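PDB 2DWC: 433aa long hypothetical phosphoribosylglycinamide formyl transferase from Pyrococcus horikoshii, which is a PurT-like member of the ATP-grasp superfamily, built from a preATP-grasp domain, an ATP-grasp domain that holds ADP, and a C-terminal domain. Local coordinates for residues E44-R50 against A60-G66; Y51-P55 against F376-E380; V209-A215 against F229-H235; V259-A263 against V278-V282. One frame throughout, in Å; residues are numbered along the deposited sequence.

Contact 1: residues E44-R50 against A60-G66; sequences EVVAVDR and AHRSYVG
Glu44 and Arg62 meet with their flat groups almost perpendicular, the carboxylate and guanidinium planes 85° apart. Arg62 NH2 gives a nearly straight hydrogen bond of 2.7 Å to the anti lone pair of Glu44 OE1, the core of a salt bridge to which NH1 adds a weaker bond. The acid reaches this far because its CG lies anti to the backbone N (chi1 -168°) and the chain then runs extended; Arg62 forms a second salt bridge with Glu81. Val46 fills the same face: CG2 lies 3.5 Å from Arg62 NH2, while CG1 abuts the edge of the Tyr64 ring, 3.6 Å from CD1. The hydroxyl of Tyr64 bonds to Glu81 on helix 71-81. His61 ND1 accepts from Val45 N at 2.9 Å, the donor somewhat tilted from the ring plane, and its NE2 bonds to Gln58 of the second subunit. Ala47 CB and Ala60 CB touch on the other face at 3.8 Å. The parallel backbones bond from Ala47 N to Arg62 O at 3.0 Å as far as Gly66 N to Asp49 O at 2.9 Å. Strand 44-49, helix 55-59 and strand 62-65 form a beta-alpha-beta unit bordering the Rossmann-like preATP-grasp sheet.

Contact 2: residues Y51-P55 against F376-E380; sequences YANAP and FGKPE. With SO4 (sulfate ion), chain F.
Lys378 NZ is held by three oxygens: it donates a 2.6 Å hydrogen bond to sulfate O4, forms a salt bridge with Glu29 and bonds to the carbonyl of Arg386. Several partners of this kind probably keep the amine charged and fix its position. The sulfate, probably from the crystallisation liquor, is also bonded to Tyr382 and Arg385. An extended chain beyond CG carries the lysine there, and on the way its CG lies 3.6 Å from Pro55 CG, the two side chains passing at a slant. Pro55 also presses on the backbone before Gly377, with CB 3.3 Å from Phe376 O, and its CG approaches Phe376 CB at 4.1 Å. Further along, Pro379 CD comes to the edge of the Tyr51 ring, near its plane, 4.0 Å from CE1; the same CD lies 3.7 Å from Asn53 O. No hydrogen bond links the two loops directly. Gln58 NE2 of the same subunit joins them instead, bonding to both Asn53 O and Gly377 O. The two loops form an interdomain interface, seating the PurT C-terminal domain against the loop between strand 44-49 and helix 55-59 of the preATP-grasp domain.

Contact 3: residues V209-A215 against F229-H235; sequences VEVTELA and FPKPVGH. With ADP (adenosine-5'-diphosphate), chain H.
His235 has its CG between the backbone N and the carbonyl carbon (chi1 59°), which folds the imidazole back over strand 209-213 and brings one ring face over Glu210 CB in a CH-pi contact, 4.2 Å from CB to the centroid; the extended chain of Glu210 carries its carboxylate on to the ribose of ADP. The two segments are the arms of an antiparallel beta hairpin in the ATP-grasp domain. Thr212 and Val233 form a hydrogen-bonded pair, with Thr212 N to Val233 O at 2.8 Å and Val233 N to Thr212 O at 3.0 Å. On the face of Glu210 and Thr212, His235 NE2 and Thr212 OG1 both bond to Glu279, which holds the imidazole and hydroxyl in place from the neighbouring strand. At the ribose, O2' donates to Glu210 OE1 at 2.7 Å, and O3' lies beside OE2 at a separation too short to be taken at face value.

Past Thr212 the regular backbone bonding breaks off. A water bonded to Thr212 O, Leu214 N and Lys231 O bridges the arms where Leu214 makes an inverse gamma turn. Glu213 bends at chi2 (53°) and turns toward the other arm, meeting the edge of the Phe229 ring with OE2. Ala215 CB rests 3.6 Å from Phe229 CE2. Glu213 OE2 also lies just 2.6 Å from Pro230 O, a spacing that suggests the buried acid probably holds a proton and donates it.

Contact 4: residues V259-A263 against V278-V282; sequences VYRIA and VEMFV. With ADP (adenosine-5'-diphosphate), chain H.
Met280 reaches from strand 278-282 into the flank of helix 259-263. Its CB leaves the strand toward the helix, with CG beside the backbone N (chi1 -66°), and CG continues the chain outward with chi2 at 178°. SD is the first atom to meet the helix closely, lying 3.8 Å from Ile262 CG2 and 3.9 Å from Val259 CA. A bend at chi3 then lays CE along the helix surface, where it comes within 3.2 Å of Val259 O and 3.5 Å of Ala263 N. Those two backbone atoms are already joined in a helical hydrogen bond, so the methyl sits against a completed turn and makes no polar demand on it. Val259 CG1, Ile262 CG2 and Ala263 CB surround the same methyl, the last at 3.7 Å.

This is helix-on-sheet packing within the ATP-grasp domain: helix 253-270 lies across one face of the mixed sheet, the N-to-C directions of the two segments 134° apart. Beyond the methionine, Ala263 CB meets Val278 CG2 at 4.2 Å, and Val259 CG2 approaches Val282 CG2 more loosely. Ile262 also touches Val287 and Ala289 on the neighbouring strand 286-293. Phe281 projects from the other side of the strand into the nucleotide pocket. Its CZ lies 3.6 Å from C5 of the ADP adenine, and its ring stacks with that of Phe207.

In the fold
Contacts 3 and 4 are buried neighbours, their centres about 7 Å apart. They share one sheet of the ATP-grasp domain, and a glutamate of contact 4 ties the two together through polar groups of contact 3. Contact 3 combines backbone pairing with buried polar groups, whereas contact 4 is apolar between helix and strand; each gives ADP one residue. Contacts 1 and 2 lie on the opposite side of the chain's centre from contacts 3 and 4, partly buried, and both touch the second subunit. They meet through Val65 and Ala52, yet contact 1 is a regular parallel strand pair with a salt bridge, while contact 2 brings together loops distant in sequence without direct hydrogen bonds.

Contact 1: residues E44-R50 against A60-G66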
# COMPACT_ATOMS: atom_id res chain seq x y z
N GLU B 44 -11.39 7.80 -7.74
CA GLU B 44 -12.31 8.20 -6.68
C GLU B 44 -13.01 6.97 -6.12
O GLU B 44 -13.47 6.12 -6.86
CB GLU B 44 -13.33 9.19 -7.26
CG GLU B 44 -14.16 9.92 -6.16
CD GLU B 44 -14.77 11.24 -6.65
OE1 GLU B 44 -15.93 11.52 -6.28
OE2 GLU B 44 -14.08 12.01 -7.37
N VAL B 45 -13.15 6.91 -4.79
CA VAL B 45 -13.76 5.74 -4.13
C VAL B 45 -14.96 6.09 -3.27
O VAL B 45 -14.85 6.98 -2.41
CB VAL B 45 -12.74 5.07 -3.16
CG1 VAL B 45 -13.35 3.80 -2.53
CG2 VAL B 45 -11.48 4.68 -3.93
N VAL B 46 -16.07 5.39 -3.48
CA VAL B 46 -17.24 5.59 -2.63
C VAL B 46 -17.44 4.20 -2.01
O VAL B 46 -17.49 3.19 -2.72
CB VAL B 46 -18.44 6.00 -3.44
CG1 VAL B 46 -19.66 6.09 -2.54
CG2 VAL B 46 -18.17 7.33 -4.05
N ALA B 47 -17.52 4.16 -0.68
CA ALA B 47 -17.62 2.89 0.05
C ALA B 47 -18.96 2.78 0.75
O ALA B 47 -19.36 3.70 1.46
CB ALA B 47 -16.48 2.86 1.11
N VAL B 48 -19.60 1.64 0.60
CA VAL B 48 -20.92 1.40 1.20
C VAL B 48 -20.88 0.20 2.13
O VAL B 48 -20.21 -0.81 1.86
CB VAL B 48 -21.95 1.07 0.06
CG1 VAL B 48 -23.41 0.95 0.62
CG2 VAL B 48 -21.88 2.19 -1.01
N ASP B 49 -21.59 0.30 3.25
CA ASP B 49 -21.74 -0.85 4.12
C ASP B 49 -22.89 -0.60 5.09
O ASP B 49 -23.55 0.44 5.02
CB ASP B 49 -20.44 -1.20 4.87
CG ASP B 49 -20.31 -2.71 5.13
OD1 ASP B 49 -21.31 -3.36 5.56
OD2 ASP B 49 -19.19 -3.25 4.96
N ARG B 50 -23.16 -1.56 5.97
CA ARG B 50 -24.28 -1.42 6.91
C ARG B 50 -23.94 -0.71 8.18
O ARG B 50 -24.84 -0.47 9.03
CB ARG B 50 -24.87 -2.82 7.25
CG ARG B 50 -23.87 -3.70 7.92
CD ARG B 50 -24.40 -5.15 8.06
NE ARG B 50 -25.67 -5.20 8.78
CZ ARG B 50 -25.82 -4.90 10.07
NH1 ARG B 50 -24.77 -4.53 10.81
NH2 ARG B 50 -27.01 -5.05 10.64
N ALA B 60 -11.71 5.73 1.89
CA ALA B 60 -12.48 6.23 0.76
C ALA B 60 -12.70 7.74 0.79
O ALA B 60 -12.59 8.41 1.82
CB ALA B 60 -13.84 5.52 0.74
N HIS B 61 -13.02 8.28 -0.37
CA HIS B 61 -13.35 9.70 -0.46
C HIS B 61 -14.72 9.99 0.20
O HIS B 61 -14.89 11.03 0.85
CB HIS B 61 -13.44 10.11 -1.92
CG HIS B 61 -12.11 10.09 -2.61
ND1 HIS B 61 -11.68 9.01 -3.35
CD2 HIS B 61 -11.11 11.02 -2.66
CE1 HIS B 61 -10.46 9.26 -3.82
NE2 HIS B 61 -10.09 10.46 -3.41
N ARG B 62 -15.69 9.09 0.03
CA ARG B 62 -17.04 9.32 0.61
C ARG B 62 -17.64 7.97 0.97
O ARG B 62 -17.24 6.95 0.40
CB ARG B 62 -18.00 9.92 -0.44
CG ARG B 62 -18.14 11.41 -0.62
CD ARG B 62 -19.38 11.69 -1.59
NE ARG B 62 -19.30 11.11 -2.95
CZ ARG B 62 -18.25 11.29 -3.75
NH1 ARG B 62 -17.22 12.01 -3.35
NH2 ARG B 62 -18.22 10.75 -4.97
N SER B 63 -18.67 7.97 1.82
CA SER B 63 -19.29 6.67 2.17
C SER B 63 -20.81 6.82 2.29
O SER B 63 -21.31 7.95 2.43
CB SER B 63 -18.66 6.17 3.47
OG SER B 63 -19.02 7.02 4.56
N TYR B 64 -21.52 5.70 2.19
CA TYR B 64 -22.97 5.65 2.40
C TYR B 64 -23.18 4.45 3.33
O TYR B 64 -22.50 3.46 3.21
CB TYR B 64 -23.74 5.37 1.11
CG TYR B 64 -23.74 6.53 0.14
CD1 TYR B 64 -22.68 6.73 -0.74
CD2 TYR B 64 -24.86 7.40 0.07
CE1 TYR B 64 -22.71 7.78 -1.68
CE2 TYR B 64 -24.91 8.42 -0.87
CZ TYR B 64 -23.84 8.61 -1.75
OH TYR B 64 -23.97 9.59 -2.68
N VAL B 65 -24.12 4.59 4.28
CA VAL B 65 -24.40 3.52 5.24
C VAL B 65 -25.85 3.13 5.11
O VAL B 65 -26.75 3.98 5.16
CB VAL B 65 -24.13 4.03 6.71
CG1 VAL B 65 -24.51 2.93 7.75
CG2 VAL B 65 -22.68 4.44 6.89
N GLY B 66 -26.10 1.84 4.95
CA GLY B 66 -27.48 1.41 4.82
C GLY B 66 -27.53 -0.10 4.66
O GLY B 66 -26.49 -0.76 4.65

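Contact 2: residues Y51-P55 against F376-E380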
# COMPACT_ATOMS: atom_id res chain seq x y z
N TYR B 51 -22.66 -0.35 8.36
CA TYR B 51 -22.28 0.38 9.57
C TYR B 51 -21.31 1.46 9.17
O TYR B 51 -20.74 1.38 8.09
CB TYR B 51 -21.66 -0.55 10.61
CG TYR B 51 -20.34 -1.19 10.23
CD1 TYR B 51 -19.13 -0.71 10.76
CD2 TYR B 51 -20.31 -2.30 9.36
CE1 TYR B 51 -17.92 -1.32 10.45
CE2 TYR B 51 -19.08 -2.92 9.04
CZ TYR B 51 -17.90 -2.42 9.59
OH TYR B 51 -16.71 -3.03 9.28
N ALA B 52 -21.14 2.48 10.02
CA ALA B 52 -20.27 3.59 9.66
C ALA B 52 -18.81 3.33 10.05
O ALA B 52 -18.53 2.49 10.91
CB ALA B 52 -20.77 4.93 10.38
N ASN B 53 -17.92 4.07 9.38
CA ASN B 53 -16.48 3.95 9.64
C ASN B 53 -15.94 2.54 9.45
O ASN B 53 -15.00 2.12 10.10
CB ASN B 53 -16.14 4.51 11.04
CG ASN B 53 -16.30 6.03 11.10
OD1 ASN B 53 -16.02 6.73 10.12
ND2 ASN B 53 -16.73 6.54 12.26
N ALA B 54 -16.54 1.82 8.50
CA ALA B 54 -16.05 0.48 8.15
C ALA B 54 -14.63 0.72 7.57
O ALA B 54 -14.31 1.82 7.08
CB ALA B 54 -17.00 -0.14 7.09
N PRO B 55 -13.78 -0.30 7.58
CA PRO B 55 -12.41 -0.15 7.08
C PRO B 55 -12.23 0.61 5.78
O PRO B 55 -11.45 1.57 5.72
CB PRO B 55 -11.90 -1.59 7.03
CG PRO B 55 -12.61 -2.25 8.22
CD PRO B 55 -14.05 -1.66 8.08
N PHE B 376 -7.22 -3.56 10.85
CA PHE B 376 -8.22 -3.09 9.91
C PHE B 376 -8.98 -1.86 10.24
O PHE B 376 -9.62 -1.30 9.34
CB PHE B 376 -9.22 -4.23 9.56
CG PHE B 376 -8.54 -5.52 9.09
CD1 PHE B 376 -7.37 -5.49 8.33
CD2 PHE B 376 -9.15 -6.76 9.37
CE1 PHE B 376 -6.79 -6.68 7.85
CE2 PHE B 376 -8.58 -7.94 8.89
CZ PHE B 376 -7.42 -7.90 8.13
N GLY B 377 -8.94 -1.41 11.48
CA GLY B 377 -9.70 -0.20 11.77
C GLY B 377 -11.15 -0.41 12.15
O GLY B 377 -11.90 0.56 12.23
N LYS B 378 -11.56 -1.66 12.40
CA LYS B 378 -12.98 -1.90 12.72
C LYS B 378 -13.25 -1.26 14.08
O LYS B 378 -12.58 -1.55 15.04
CB LYS B 378 -13.29 -3.40 12.74
CG LYS B 378 -13.16 -3.98 11.34
CD LYS B 378 -13.38 -5.51 11.33
CE LYS B 378 -13.13 -5.99 9.88
NZ LYS B 378 -13.47 -7.47 9.74
N PRO B 379 -14.29 -0.43 14.16
CA PRO B 379 -14.59 0.25 15.43
C PRO B 379 -15.14 -0.56 16.55
O PRO B 379 -15.11 -0.11 17.71
CB PRO B 379 -15.57 1.39 15.03
CG PRO B 379 -16.04 1.05 13.66
CD PRO B 379 -15.17 -0.04 13.06
N GLU B 380 -15.62 -1.74 16.24
CA GLU B 380 -16.17 -2.59 17.29
C GLU B 380 -15.77 -4.03 17.04
O GLU B 380 -15.65 -4.47 15.90
CB GLU B 380 -17.71 -2.48 17.28
CG GLU B 380 -18.36 -3.55 18.14
CD GLU B 380 -19.82 -3.30 18.46
OE1 GLU B 380 -20.41 -4.09 19.23
OE2 GLU B 380 -20.39 -2.32 17.96
S SO4 F . -17.31 -8.25 9.56
O1 SO4 F . -18.07 -9.11 10.52
O2 SO4 F . -17.16 -9.00 8.27
O3 SO4 F . -18.08 -6.98 9.33
O4 SO4 F . -15.97 -7.93 10.14

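Contact 3: residues V209-A215 against F229-H235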
# COMPACT_ATOMS: atom_id res chain seq x y z
N VAL B 209 -4.10 -30.56 0.89
CA VAL B 209 -4.25 -29.14 1.16
C VAL B 209 -5.32 -28.53 0.28
O VAL B 209 -5.64 -29.05 -0.78
CB VAL B 209 -2.92 -28.41 0.90
CG1 VAL B 209 -2.57 -28.48 -0.60
CG2 VAL B 209 -2.97 -26.96 1.41
N GLU B 210 -5.88 -27.41 0.74
CA GLU B 210 -6.90 -26.71 -0.05
C GLU B 210 -6.16 -25.51 -0.63
O GLU B 210 -5.29 -24.93 0.04
CB GLU B 210 -8.00 -26.16 0.84
CG GLU B 210 -8.59 -27.11 1.83
CD GLU B 210 -9.71 -26.46 2.60
OE1 GLU B 210 -9.78 -26.70 3.82
OE2 GLU B 210 -10.53 -25.72 1.99
N VAL B 211 -6.50 -25.13 -1.85
CA VAL B 211 -5.84 -23.99 -2.47
C VAL B 211 -6.85 -23.02 -3.08
O VAL B 211 -7.95 -23.40 -3.45
CB VAL B 211 -4.88 -24.42 -3.60
CG1 VAL B 211 -3.75 -25.31 -3.04
CG2 VAL B 211 -5.67 -25.17 -4.65
N THR B 212 -6.46 -21.76 -3.15
CA THR B 212 -7.32 -20.75 -3.78
C THR B 212 -6.53 -20.31 -4.99
O THR B 212 -5.36 -19.91 -4.84
CB THR B 212 -7.46 -19.49 -2.90
OG1 THR B 212 -8.04 -19.81 -1.63
CG2 THR B 212 -8.37 -18.49 -3.61
N GLU B 213 -7.10 -20.47 -6.19
CA GLU B 213 -6.42 -19.98 -7.38
C GLU B 213 -7.06 -18.63 -7.71
O GLU B 213 -8.28 -18.55 -8.03
CB GLU B 213 -6.58 -20.94 -8.56
CG GLU B 213 -5.91 -20.43 -9.83
CD GLU B 213 -4.44 -20.05 -9.64
OE1 GLU B 213 -3.76 -20.78 -8.89
OE2 GLU B 213 -3.96 -19.05 -10.24
N LEU B 214 -6.25 -17.57 -7.66
CA LEU B 214 -6.75 -16.20 -7.88
C LEU B 214 -6.72 -15.79 -9.33
O LEU B 214 -6.08 -14.80 -9.70
CB LEU B 214 -5.90 -15.24 -7.02
CG LEU B 214 -6.06 -15.51 -5.52
CD1 LEU B 214 -4.91 -14.79 -4.75
CD2 LEU B 214 -7.46 -15.04 -5.04
N ALA B 215 -7.43 -16.55 -10.18
CA ALA B 215 -7.47 -16.25 -11.62
C ALA B 215 -8.08 -14.86 -11.88
O ALA B 215 -9.09 -14.49 -11.27
CB ALA B 215 -8.31 -17.31 -12.34
N PHE B 229 -2.95 -16.19 -14.30
CA PHE B 229 -2.91 -17.03 -13.12
C PHE B 229 -1.78 -16.87 -12.15
O PHE B 229 -0.61 -17.20 -12.47
CB PHE B 229 -2.91 -18.50 -13.56
CG PHE B 229 -4.14 -18.89 -14.35
CD1 PHE B 229 -4.19 -18.68 -15.73
CD2 PHE B 229 -5.25 -19.38 -13.69
CE1 PHE B 229 -5.36 -18.96 -16.44
CE2 PHE B 229 -6.43 -19.66 -14.38
CZ PHE B 229 -6.48 -19.45 -15.77
N PRO B 230 -2.09 -16.36 -10.93
CA PRO B 230 -1.05 -16.22 -9.90
C PRO B 230 -0.71 -17.63 -9.40
O PRO B 230 -1.45 -18.61 -9.67
CB PRO B 230 -1.74 -15.44 -8.76
CG PRO B 230 -2.81 -14.64 -9.49
CD PRO B 230 -3.32 -15.63 -10.57
N LYS B 231 0.35 -17.76 -8.61
CA LYS B 231 0.65 -19.07 -8.04
C LYS B 231 -0.48 -19.45 -7.07
O LYS B 231 -1.06 -18.59 -6.40
CB LYS B 231 1.99 -19.02 -7.29
CG LYS B 231 3.18 -18.97 -8.19
CD LYS B 231 3.42 -20.42 -8.67
CE LYS B 231 4.69 -20.57 -9.46
NZ LYS B 231 4.93 -22.04 -9.70
N PRO B 232 -0.82 -20.75 -6.97
CA PRO B 232 -1.88 -21.18 -6.06
C PRO B 232 -1.58 -20.74 -4.60
O PRO B 232 -0.41 -20.70 -4.18
CB PRO B 232 -1.85 -22.73 -6.19
CG PRO B 232 -1.37 -22.94 -7.58
CD PRO B 232 -0.29 -21.87 -7.77
N VAL B 233 -2.62 -20.44 -3.84
CA VAL B 233 -2.48 -20.02 -2.45
C VAL B 233 -2.96 -21.15 -1.56
O VAL B 233 -4.11 -21.56 -1.64
CB VAL B 233 -3.34 -18.72 -2.18
CG1 VAL B 233 -3.55 -18.48 -0.68
CG2 VAL B 233 -2.63 -17.53 -2.82
N GLY B 234 -2.08 -21.67 -0.70
CA GLY B 234 -2.57 -22.69 0.20
C GLY B 234 -3.23 -22.09 1.45
O GLY B 234 -2.93 -20.94 1.81
N HIS B 235 -4.13 -22.83 2.10
CA HIS B 235 -4.74 -22.31 3.33
C HIS B 235 -5.42 -23.40 4.15
O HIS B 235 -5.59 -24.51 3.67
CB HIS B 235 -5.78 -21.22 3.02
CG HIS B 235 -6.90 -21.67 2.14
ND1 HIS B 235 -8.09 -22.17 2.63
CD2 HIS B 235 -7.03 -21.67 0.78
CE1 HIS B 235 -8.90 -22.45 1.63
NE2 HIS B 235 -8.29 -22.16 0.50
PB ADP H . -17.97 -22.51 2.99
O1B ADP H . -17.81 -21.29 2.16
O2B ADP H . -17.04 -22.80 4.27
O3B ADP H . -19.35 -23.33 3.03
PA ADP H . -17.47 -25.15 2.20
O1A ADP H . -18.60 -25.46 3.10
O2A ADP H . -17.74 -25.70 0.71
O3A ADP H . -17.22 -23.57 2.04
O5' ADP H . -16.09 -25.80 2.71
C5' ADP H . -15.58 -25.48 4.01
C4' ADP H . -14.50 -26.49 4.38
O4' ADP H . -15.05 -27.77 4.72
C3' ADP H . -13.62 -26.76 3.15
O3' ADP H . -12.65 -25.72 3.03
C2' ADP H . -12.95 -28.04 3.65
O2' ADP H . -12.06 -27.72 4.73
C1' ADP H . -14.17 -28.79 4.20
N9 ADP H . -14.89 -29.50 3.12
C8 ADP H . -15.94 -29.05 2.45
N7 ADP H . -16.34 -29.97 1.57
C5 ADP H . -15.53 -31.01 1.69
C6 ADP H . -15.43 -32.25 1.05
N6 ADP H . -16.32 -32.60 0.12
N1 ADP H . -14.45 -33.09 1.41
C2 ADP H . -13.59 -32.77 2.36
N3 ADP H . -13.65 -31.61 2.99
C4 ADP H . -14.60 -30.72 2.68
O HOH W 1 -5.59 -27.03 3.82
O HOH W 2 -3.78 -17.95 -6.41

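Contact 4: residues V259-A263 against V278-V282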
# COMPACT_ATOMS: atom_id res chain seq x y z
N VAL B 259 -4.57 -27.20 -11.55
CA VAL B 259 -5.27 -26.10 -10.83
C VAL B 259 -5.57 -25.00 -11.84
O VAL B 259 -6.69 -24.50 -11.91
CB VAL B 259 -4.37 -25.56 -9.67
CG1 VAL B 259 -4.86 -24.15 -9.19
CG2 VAL B 259 -4.42 -26.54 -8.50
N TYR B 260 -4.58 -24.64 -12.66
CA TYR B 260 -4.80 -23.60 -13.67
C TYR B 260 -5.84 -24.05 -14.69
O TYR B 260 -6.70 -23.28 -15.09
CB TYR B 260 -3.51 -23.25 -14.44
CG TYR B 260 -2.36 -22.76 -13.57
CD1 TYR B 260 -1.03 -22.99 -13.93
CD2 TYR B 260 -2.61 -22.07 -12.37
CE1 TYR B 260 0.02 -22.56 -13.13
CE2 TYR B 260 -1.56 -21.64 -11.55
CZ TYR B 260 -0.26 -21.88 -11.92
OH TYR B 260 0.76 -21.50 -11.06
N ARG B 261 -5.78 -25.31 -15.12
CA ARG B 261 -6.74 -25.79 -16.10
C ARG B 261 -8.19 -25.72 -15.59
O ARG B 261 -9.11 -25.29 -16.31
CB ARG B 261 -6.39 -27.26 -16.49
CG ARG B 261 -7.21 -27.82 -17.67
CD ARG B 261 -6.99 -29.35 -17.85
NE ARG B 261 -7.64 -30.15 -16.81
CZ ARG B 261 -8.95 -30.36 -16.72
NH1 ARG B 261 -9.78 -29.82 -17.62
NH2 ARG B 261 -9.44 -31.14 -15.76
N ILE B 262 -8.39 -26.18 -14.36
CA ILE B 262 -9.73 -26.20 -13.74
C ILE B 262 -10.22 -24.76 -13.53
O ILE B 262 -11.37 -24.42 -13.84
CB ILE B 262 -9.69 -26.98 -12.41
CG1 ILE B 262 -9.62 -28.48 -12.73
CG2 ILE B 262 -10.93 -26.69 -11.55
CD1 ILE B 262 -9.29 -29.34 -11.60
N ALA B 263 -9.34 -23.92 -12.98
CA ALA B 263 -9.73 -22.51 -12.77
C ALA B 263 -10.13 -21.87 -14.11
O ALA B 263 -11.14 -21.17 -14.20
CB ALA B 263 -8.51 -21.69 -12.11
N VAL B 278 -10.91 -19.19 -6.87
CA VAL B 278 -11.40 -20.56 -7.14
C VAL B 278 -10.82 -21.51 -6.11
O VAL B 278 -9.60 -21.69 -6.03
CB VAL B 278 -10.98 -20.99 -8.56
CG1 VAL B 278 -11.63 -22.35 -8.87
CG2 VAL B 278 -11.39 -19.90 -9.59
N GLU B 279 -11.69 -22.17 -5.34
CA GLU B 279 -11.29 -23.05 -4.26
C GLU B 279 -11.18 -24.48 -4.76
O GLU B 279 -12.10 -24.95 -5.40
CB GLU B 279 -12.33 -22.99 -3.14
CG GLU B 279 -12.36 -21.64 -2.38
CD GLU B 279 -11.01 -21.31 -1.78
OE1 GLU B 279 -10.37 -22.24 -1.22
OE2 GLU B 279 -10.60 -20.14 -1.87
N MET B 280 -10.07 -25.15 -4.46
CA MET B 280 -9.86 -26.53 -4.90
C MET B 280 -9.20 -27.38 -3.82
O MET B 280 -8.54 -26.85 -2.93
CB MET B 280 -8.95 -26.53 -6.12
CG MET B 280 -9.59 -25.87 -7.34
SD MET B 280 -8.49 -25.84 -8.73
CE MET B 280 -8.83 -24.32 -9.52
N PHE B 281 -9.41 -28.69 -3.90
CA PHE B 281 -8.77 -29.62 -2.96
C PHE B 281 -7.68 -30.34 -3.77
O PHE B 281 -7.89 -30.68 -4.94
CB PHE B 281 -9.77 -30.68 -2.44
CG PHE B 281 -10.99 -30.10 -1.77
CD1 PHE B 281 -10.88 -29.02 -0.90
CD2 PHE B 281 -12.24 -30.70 -1.93
CE1 PHE B 281 -11.99 -28.53 -0.20
CE2 PHE B 281 -13.36 -30.24 -1.24
CZ PHE B 281 -13.24 -29.14 -0.36
N VAL B 282 -6.52 -30.57 -3.16
CA VAL B 282 -5.42 -31.24 -3.85
C VAL B 282 -4.92 -32.44 -3.06
O VAL B 282 -4.69 -32.35 -1.85
CB VAL B 282 -4.21 -30.29 -4.07
CG1 VAL B 282 -3.07 -31.05 -4.80
CG2 VAL B 282 -4.63 -29.07 -4.89
PB ADP H . -17.97 -22.51 2.99
O1B ADP H . -17.81 -21.29 2.16
O2B ADP H . -17.04 -22.80 4.27
O3B ADP H . -19.35 -23.33 3.03
PA ADP H . -17.47 -25.15 2.20
O1A ADP H . -18.60 -25.46 3.10
O2A ADP H . -17.74 -25.70 0.71
O3A ADP H . -17.22 -23.57 2.04
O5' ADP H . -16.09 -25.80 2.71
C5' ADP H . -15.58 -25.48 4.01
C4' ADP H . -14.50 -26.49 4.38
O4' ADP H . -15.05 -27.77 4.72
C3' ADP H . -13.62 -26.76 3.15
O3' ADP H . -12.65 -25.72 3.03
C2' ADP H . -12.95 -28.04 3.65
O2' ADP H . -12.06 -27.72 4.73
C1' ADP H . -14.17 -28.79 4.20
N9 ADP H . -14.89 -29.50 3.12
C8 ADP H . -15.94 -29.05 2.45
N7 ADP H . -16.34 -29.97 1.57
C5 ADP H . -15.53 -31.01 1.69
C6 ADP H . -15.43 -32.25 1.05
N6 ADP H . -16.32 -32.60 0.12
N1 ADP H . -14.45 -33.09 1.41
C2 ADP H . -13.59 -32.77 2.36
N3 ADP H . -13.65 -31.61 2.99
C4 ADP H . -14.60 -30.72 2.68